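Local coordinates for protein DspB (Aggregatibacter actinomycetemcomitans, PDB 1YHT) that probably hydrolyses the beta-linked N-acetylglucosamine polymer of bacterial biofilms, as a family 20 beta-N-acetylhexosaminidase built on a TIM barrel, at residues 255-258 against 259-263; 296-299 against 300-304; 338-341 against 342-346. All blocks are in the same frame, centred on the assembly; numbering follows the deposited sequence.

Interaction 1. Residues 255-258 against 259-263; sequences MRVS and LPELL
S258 and E261 form a capping box at the start of helix 259-264, each side chain bonding the other's backbone N-H. S258 OG accepts from E261 N at 3.0 Å, and in return S258 N gives its hydrogen to E261 OE1 at 2.8 Å in an almost straight bond (N-H...O 178°), which meets the anti side of the carboxylate about 30° out of its plane. The serine hydroxyl can face the first turn because OG sits between the backbone N and the carbonyl carbon (chi1 74°). Along the main chain, L262 N bonds to S258 O at 3.1 Å.

Water 1 donates to both E261 OE1 (2.7 Å) and R256 O (2.6 Å), tying the carboxylate to the loop that follows helix 246-255.

The apolar part of the contact belongs to V257, whose two methyls divide between neighbours. CG1 presses on L262 CD2 at 3.4 Å, tighter than usual for two carbons, with the side chains crossing at about a right angle; CG2 lies 3.3 Å from E261 CB. Beyond the turn, L259 and L262 rest on Y236 and V269 of the barrel strands.

E261 OE1 thus takes two hydrogens, one from the backbone and one from water, while an N-H at the helix start is satisfied by the serine. The helix dipole and these donors would probably favour a charged carboxylate.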
loop_
_atom_site.group_PDB
_atom_site.type_symbol
_atom_site.label_atom_id
_atom_site.label_comp_id
_atom_site.label_asym_id
_atom_site.label_seq_id
_atom_site.Cartn_x
_atom_site.Cartn_y
_atom_site.Cartn_z
ATOM N N MET A 255 10.867 0.595 20.958
ATOM C CA MET A 255 11.899 0.392 19.958
ATOM C C MET A 255 11.668 1.242 18.714
ATOM O O MET A 255 12.583 1.757 18.134
ATOM C CB MET A 255 11.861 -1.052 19.526
ATOM C CG MET A 255 12.750 -1.991 20.272
ATOM S SD MET A 255 12.462 -3.672 19.640
ATOM C CE MET A 255 12.475 -3.522 17.839
ATOM N N ARG A 256 10.422 1.307 18.266
ATOM C CA ARG A 256 10.108 1.989 17.021
ATOM C C ARG A 256 10.114 3.501 17.184
ATOM O O ARG A 256 9.934 4.028 18.283
ATOM C CB ARG A 256 8.753 1.535 16.515
ATOM C CG ARG A 256 8.755 0.095 16.095
ATOM C CD ARG A 256 7.472 -0.295 15.436
ATOM N NE ARG A 256 7.480 -1.687 15.023
ATOM C CZ ARG A 256 6.527 -2.267 14.302
ATOM N NH1 ARG A 256 5.471 -1.579 13.896
ATOM N NH2 ARG A 256 6.627 -3.550 13.991
ATOM N N VAL A 257 10.278 4.201 16.064
ATOM C CA VAL A 257 10.159 5.652 16.052
ATOM C C VAL A 257 8.649 6.079 15.997
ATOM O O VAL A 257 7.840 5.504 15.284
ATOM C CB VAL A 257 11.022 6.275 14.887
ATOM C CG1 VAL A 257 10.411 5.984 13.562
ATOM C CG2 VAL A 257 11.114 7.768 15.019
ATOM N N SER A 258 8.292 7.087 16.766
ATOM C CA SER A 258 6.940 7.677 16.704
ATOM C C SER A 258 6.824 8.623 15.499
ATOM O O SER A 258 7.828 9.051 14.922
ATOM C CB SER A 258 6.684 8.486 17.978
ATOM O OG SER A 258 7.416 9.687 17.936
ATOM N N LEU A 259 5.593 8.955 15.146
ATOM C CA LEU A 259 5.360 9.873 14.075
ATOM C C LEU A 259 6.016 11.235 14.429
ATOM O O LEU A 259 6.718 11.794 13.597
ATOM C CB LEU A 259 3.863 9.954 13.733
ATOM C CG LEU A 259 3.489 10.940 12.625
ATOM C CD1 LEU A 259 2.275 10.485 11.801
ATOM C CD2 LEU A 259 3.276 12.300 13.203
ATOM N N PRO A 260 5.805 11.763 15.665
ATOM C CA PRO A 260 6.461 13.024 15.952
ATOM C C PRO A 260 7.981 12.957 15.855
ATOM O O PRO A 260 8.599 13.914 15.438
ATOM C CB PRO A 260 6.010 13.336 17.384
ATOM C CG PRO A 260 4.643 12.604 17.499
ATOM C CD PRO A 260 4.941 11.327 16.777
ATOM N N GLU A 261 8.566 11.845 16.267
ATOM C CA GLU A 261 10.015 11.673 16.163
ATOM C C GLU A 261 10.511 11.768 14.730
ATOM O O GLU A 261 11.557 12.369 14.460
ATOM C CB GLU A 261 10.449 10.394 16.833
ATOM C CG GLU A 261 10.531 10.557 18.334
ATOM C CD GLU A 261 10.475 9.258 19.096
ATOM O OE1 GLU A 261 10.213 8.171 18.540
ATOM O OE2 GLU A 261 10.705 9.322 20.319
ATOM N N LEU A 262 9.722 11.231 13.800
ATOM C CA LEU A 262 10.022 11.310 12.383
ATOM C C LEU A 262 9.916 12.740 11.889
ATOM O O LEU A 262 10.781 13.209 11.156
ATOM C CB LEU A 262 9.080 10.398 11.593
ATOM C CG LEU A 262 9.353 8.878 11.750
ATOM C CD1 LEU A 262 8.269 8.053 11.067
ATOM C CD2 LEU A 262 10.698 8.484 11.229
ATOM N N LEU A 263 8.855 13.429 12.319
ATOM C CA LEU A 263 8.643 14.841 11.932
ATOM C C LEU A 263 9.788 15.715 12.414
ATOM O O LEU A 263 10.281 16.579 11.686
ATOM C CB LEU A 263 7.336 15.351 12.522
ATOM C CG LEU A 263 6.052 14.698 12.013
ATOM C CD1 LEU A 263 4.860 15.316 12.682
ATOM C CD2 LEU A 263 5.927 14.789 10.506
HETATM O O HOH W 1 9.341 5.995 19.939
#

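Interaction 2. Residues 296-299 against 300-304; sequences KDVI and KNWDL
The C-terminal turn of helix 287-301 unwinds here into the segment that leads to L304, and W302 is the first residue to leave helical geometry. Three successive backbone bonds carry the helix to this point: K300 N to K296 O, N301 N to D297 O and W302 N to V298 O, each 2.9 Å long. The last of them meets its carbonyl at a more bent C=O...N angle, 126° against 158° for the other two, as the chain begins to turn away.

Among the side chains, V298 and W302 lie alongside one another and point the same way. The valine methyl CG1 touches CE3, on the six-membered ring of the indole, at 3.8 Å, approaching the ring obliquely. W302 carries its indole out beside the valine with CG anti to the backbone N (chi1 -176°), and CB of W302 stays close to the carbonyl its own N-H bonds to, 3.5 Å from V298 O. On the more exposed side of the turn, D297 and N301 cross at about a right angle.

W302 is held beyond the turn as well: its NE1 bonds to V306 O, and its ring meets that of Y276 at an inclined angle. V298 leans on L349 and I299 on A352, both from helix 339-358, while K356 NZ of that helix bonds to I299 O.

Chemically, the helix end combines two kinds of restraint. The backbone of W302 closes the final turn, and its indole is tied by the NE1 bond to V306 O and touched obliquely by V298. I299 O, a carbonyl of the last turn, takes a lysine hydrogen, a positive partner that would probably suit the negative end of the helix dipole.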
loop_
_atom_site.group_PDB
_atom_site.type_symbol
_atom_site.label_atom_id
_atom_site.label_comp_id
_atom_site.label_asym_id
_atom_site.label_seq_id
_atom_site.Cartn_x
_atom_site.Cartn_y
_atom_site.Cartn_z
ATOM N N LYS A 296 -19.045 9.310 10.013
ATOM C CA LYS A 296 -19.441 10.290 11.021
ATOM C C LYS A 296 -18.426 10.327 12.161
ATOM O O LYS A 296 -18.118 11.386 12.685
ATOM C CB LYS A 296 -20.853 9.981 11.550
ATOM C CG LYS A 296 -21.921 10.395 10.570
ATOM C CD LYS A 296 -23.271 9.816 10.918
ATOM C CE LYS A 296 -24.373 10.483 10.053
ATOM N NZ LYS A 296 -25.716 10.330 10.701
ATOM N N ASP A 297 -17.889 9.160 12.483
ATOM C CA ASP A 297 -16.899 8.996 13.561
ATOM C C ASP A 297 -15.604 9.745 13.224
ATOM O O ASP A 297 -15.078 10.479 14.053
ATOM C CB ASP A 297 -16.673 7.496 13.843
ATOM C CG ASP A 297 -15.793 7.229 15.084
ATOM O OD1 ASP A 297 -15.979 7.893 16.112
ATOM O OD2 ASP A 297 -14.938 6.324 15.011
ATOM N N VAL A 298 -15.136 9.620 11.989
ATOM C CA VAL A 298 -13.987 10.405 11.519
ATOM C C VAL A 298 -14.294 11.916 11.564
ATOM O O VAL A 298 -13.496 12.721 12.016
ATOM C CB VAL A 298 -13.595 9.951 10.085
ATOM C CG1 VAL A 298 -12.657 10.961 9.374
ATOM C CG2 VAL A 298 -12.998 8.551 10.164
ATOM N N ILE A 299 -15.472 12.298 11.114
ATOM C CA ILE A 299 -15.828 13.707 11.110
ATOM C C ILE A 299 -15.822 14.290 12.535
ATOM O O ILE A 299 -15.276 15.375 12.767
ATOM C CB ILE A 299 -17.206 13.908 10.456
ATOM C CG1 ILE A 299 -17.105 13.687 8.927
ATOM C CG2 ILE A 299 -17.782 15.308 10.768
ATOM C CD1 ILE A 299 -18.385 13.290 8.305
ATOM N N LYS A 300 -16.422 13.560 13.468
ATOM C CA LYS A 300 -16.573 14.024 14.863
ATOM C C LYS A 300 -15.263 13.988 15.657
ATOM O O LYS A 300 -14.942 14.940 16.376
ATOM C CB LYS A 300 -17.598 13.128 15.539
ATOM C CG LYS A 300 -17.977 13.470 16.976
ATOM C CD LYS A 300 -19.273 14.222 17.057
ATOM C CE LYS A 300 -19.996 13.908 18.374
ATOM N NZ LYS A 300 -19.105 14.029 19.534
ATOM N N ASN A 301 -14.505 12.911 15.459
ATOM C CA ASN A 301 -13.434 12.491 16.373
ATOM C C ASN A 301 -12.021 12.439 15.780
ATOM O O ASN A 301 -11.054 12.413 16.533
ATOM C CB ASN A 301 -13.758 11.104 16.986
ATOM C CG ASN A 301 -15.110 11.071 17.694
ATOM O OD1 ASN A 301 -16.006 10.283 17.344
ATOM N ND2 ASN A 301 -15.272 11.915 18.668
ATOM N N TRP A 302 -11.873 12.385 14.456
ATOM C CA TRP A 302 -10.531 12.339 13.890
ATOM C C TRP A 302 -10.045 13.702 13.427
ATOM O O TRP A 302 -10.829 14.524 12.927
ATOM C CB TRP A 302 -10.412 11.305 12.760
ATOM C CG TRP A 302 -8.996 11.218 12.263
ATOM C CD1 TRP A 302 -7.919 10.704 12.919
ATOM C CD2 TRP A 302 -8.508 11.728 11.025
ATOM N NE1 TRP A 302 -6.780 10.829 12.141
ATOM C CE2 TRP A 302 -7.120 11.451 10.972
ATOM C CE3 TRP A 302 -9.115 12.333 9.922
ATOM C CZ2 TRP A 302 -6.341 11.788 9.877
ATOM C CZ3 TRP A 302 -8.322 12.699 8.851
ATOM C CH2 TRP A 302 -6.941 12.452 8.858
ATOM N N ASP A 303 -8.758 13.969 13.619
ATOM C CA ASP A 303 -8.099 15.062 12.910
ATOM C C ASP A 303 -6.700 14.638 12.519
ATOM O O ASP A 303 -6.168 13.614 13.009
ATOM C CB ASP A 303 -8.069 16.394 13.701
ATOM C CG ASP A 303 -7.207 16.347 14.931
ATOM O OD1 ASP A 303 -5.969 16.456 14.801
ATOM O OD2 ASP A 303 -7.793 16.273 16.045
ATOM N N LEU A 304 -6.098 15.422 11.638
ATOM C CA LEU A 304 -4.849 14.987 10.995
ATOM C C LEU A 304 -3.717 14.696 12.014
ATOM O O LEU A 304 -2.814 13.900 11.730
ATOM C CB LEU A 304 -4.408 16.017 9.958
ATOM C CG LEU A 304 -3.171 15.649 9.155
ATOM C CD1 LEU A 304 -3.424 14.310 8.348
ATOM C CD2 LEU A 304 -2.749 16.791 8.263
#

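Interaction 3. Residues 338-341 against 342-346; sequences KDET and IQKNT
T341 O is gripped by two hydrogens of one residue: N345 N, at 3.0 Å, completes the helical bond, and N345 ND2 adds a side-chain bond of 2.9 Å. The two donors arrive from opposite faces of the carbonyl plane, and the oxygen lies almost in the plane of the amide. CG of N345 is anti to its carbonyl carbon (chi1 -77°), which folds the amide back along the helix beside T341, where ND2 also passes 3.6 Å from the threonine methyl CG2. The other amide atom, OD1, bonds to S288 OG, so both ends of the group are held and its rotation is fixed.

K344 curls back over the same turn. Its CG stands between the backbone N and the carbonyl carbon (chi1 64°), and bends farther along the chain bring NZ to T341 OG1 in a weak 3.3 Å bond. NZ is still 4.9 Å from E340 OE2, so the opposite charges do not meet.

At the start of the helix, I342 N bonds to K338 O, and D339 OD1 accepts from E340 N at 2.7 Å, the N-H coming from above the carboxylate plane.

Helix 339-358 here lies between two other helices: D339, E340 and Q343 touch helix 32-44, whereas T341 and N345 rest on F287 of helix 287-301. I342 and T346 turn to I329 of barrel strand 324-329.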
loop_
_atom_site.group_PDB
_atom_site.type_symbol
_atom_site.label_atom_id
_atom_site.label_comp_id
_atom_site.label_asym_id
_atom_site.label_seq_id
_atom_site.Cartn_x
_atom_site.Cartn_y
_atom_site.Cartn_z
ATOM N N LYS A 338 -19.501 -7.167 -3.544
ATOM C CA LYS A 338 -19.097 -6.679 -4.835
ATOM C C LYS A 338 -18.322 -5.372 -4.752
ATOM O O LYS A 338 -18.555 -4.539 -3.874
ATOM C CB LYS A 338 -20.307 -6.439 -5.716
ATOM C CG LYS A 338 -21.029 -7.739 -6.052
ATOM C CD LYS A 338 -20.162 -8.593 -7.000
ATOM C CE LYS A 338 -21.009 -9.652 -7.722
ATOM N NZ LYS A 338 -21.003 -10.951 -6.993
ATOM N N ASP A 339 -17.411 -5.218 -5.703
ATOM C CA ASP A 339 -16.591 -4.036 -5.812
ATOM C C ASP A 339 -17.450 -2.756 -5.750
ATOM O O ASP A 339 -17.195 -1.871 -4.954
ATOM C CB ASP A 339 -15.650 -4.128 -7.062
ATOM C CG ASP A 339 -16.367 -4.353 -8.363
ATOM O OD1 ASP A 339 -17.615 -4.448 -8.381
ATOM O OD2 ASP A 339 -15.647 -4.443 -9.412
ATOM N N GLU A 340 -18.504 -2.691 -6.549
ATOM C CA GLU A 340 -19.375 -1.516 -6.539
ATOM C C GLU A 340 -20.068 -1.273 -5.188
ATOM O O GLU A 340 -20.211 -0.141 -4.774
ATOM C CB GLU A 340 -20.378 -1.600 -7.703
ATOM C CG GLU A 340 -21.405 -0.500 -7.715
ATOM C CD GLU A 340 -20.859 0.922 -7.888
ATOM O OE1 GLU A 340 -19.637 1.141 -8.132
ATOM O OE2 GLU A 340 -21.703 1.859 -7.772
ATOM N N THR A 341 -20.453 -2.324 -4.468
ATOM C CA THR A 341 -21.057 -2.153 -3.122
ATOM C C THR A 341 -20.033 -1.529 -2.177
ATOM O O THR A 341 -20.350 -0.611 -1.374
ATOM C CB THR A 341 -21.510 -3.492 -2.569
ATOM O OG1 THR A 341 -22.473 -4.041 -3.452
ATOM C CG2 THR A 341 -22.105 -3.409 -1.158
ATOM N N ILE A 342 -18.800 -2.016 -2.262
ATOM C CA ILE A 342 -17.729 -1.457 -1.427
ATOM C C ILE A 342 -17.516 0.030 -1.725
ATOM O O ILE A 342 -17.409 0.892 -0.816
ATOM C CB ILE A 342 -16.402 -2.208 -1.628
ATOM C CG1 ILE A 342 -16.529 -3.636 -1.100
ATOM C CG2 ILE A 342 -15.238 -1.422 -0.909
ATOM C CD1 ILE A 342 -15.486 -4.584 -1.666
ATOM N N GLN A 343 -17.396 0.338 -3.006
ATOM C CA GLN A 343 -17.198 1.707 -3.415
ATOM C C GLN A 343 -18.344 2.621 -2.947
ATOM O O GLN A 343 -18.090 3.679 -2.361
ATOM C CB GLN A 343 -17.050 1.752 -4.922
ATOM C CG GLN A 343 -16.642 3.102 -5.502
ATOM C CD GLN A 343 -17.827 4.027 -5.809
ATOM O OE1 GLN A 343 -18.855 3.606 -6.313
ATOM N NE2 GLN A 343 -17.667 5.284 -5.483
ATOM N N LYS A 344 -19.589 2.241 -3.213
ATOM C CA LYS A 344 -20.713 3.120 -2.845
ATOM C C LYS A 344 -20.804 3.334 -1.337
ATOM O O LYS A 344 -21.083 4.436 -0.884
ATOM C CB LYS A 344 -22.045 2.611 -3.403
ATOM C CG LYS A 344 -22.488 1.286 -2.851
ATOM C CD LYS A 344 -23.943 0.853 -3.371
ATOM C CE LYS A 344 -23.959 0.214 -4.780
ATOM N NZ LYS A 344 -23.866 -1.355 -4.819
ATOM N N ASN A 345 -20.536 2.279 -0.567
ATOM C CA ASN A 345 -20.636 2.376 0.895
ATOM C C ASN A 345 -19.480 3.090 1.596
ATOM O O ASN A 345 -19.643 3.522 2.750
ATOM C CB ASN A 345 -20.914 1.023 1.510
ATOM C CG ASN A 345 -22.377 0.608 1.337
ATOM O OD1 ASN A 345 -23.241 1.038 2.109
ATOM N ND2 ASN A 345 -22.660 -0.206 0.312
ATOM N N THR A 346 -18.319 3.177 0.947
ATOM C CA THR A 346 -17.150 3.841 1.569
ATOM C C THR A 346 -16.995 5.285 1.120
ATOM O O THR A 346 -16.108 5.985 1.576
ATOM C CB THR A 346 -15.817 3.071 1.289
ATOM O OG1 THR A 346 -15.665 2.831 -0.109
ATOM C CG2 THR A 346 -15.840 1.713 2.020
#

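The three contacts follow one another along the chain, all in the last third of the chain. Interaction 1 begins helix 259-264, interaction 2 ends helix 287-301 and interaction 3 opens helix 339-358. Centres of interactions 1 and 2 lie about 23 Å apart, those of 2 and 3 about 21 Å, and those of 1 and 3 about 34 Å; none touches another. Interactions 2 and 3 nevertheless join the same two helices, 287-301 and 339-358, interaction 3 near their N-terminal ends and interaction 2 near their C-terminal ends, and both reach strand 324-329. Interaction 1 instead borders strands 233-236 and 269-271. Together they mark helix starts and ends around the parallel barrel of this family 20 enzyme.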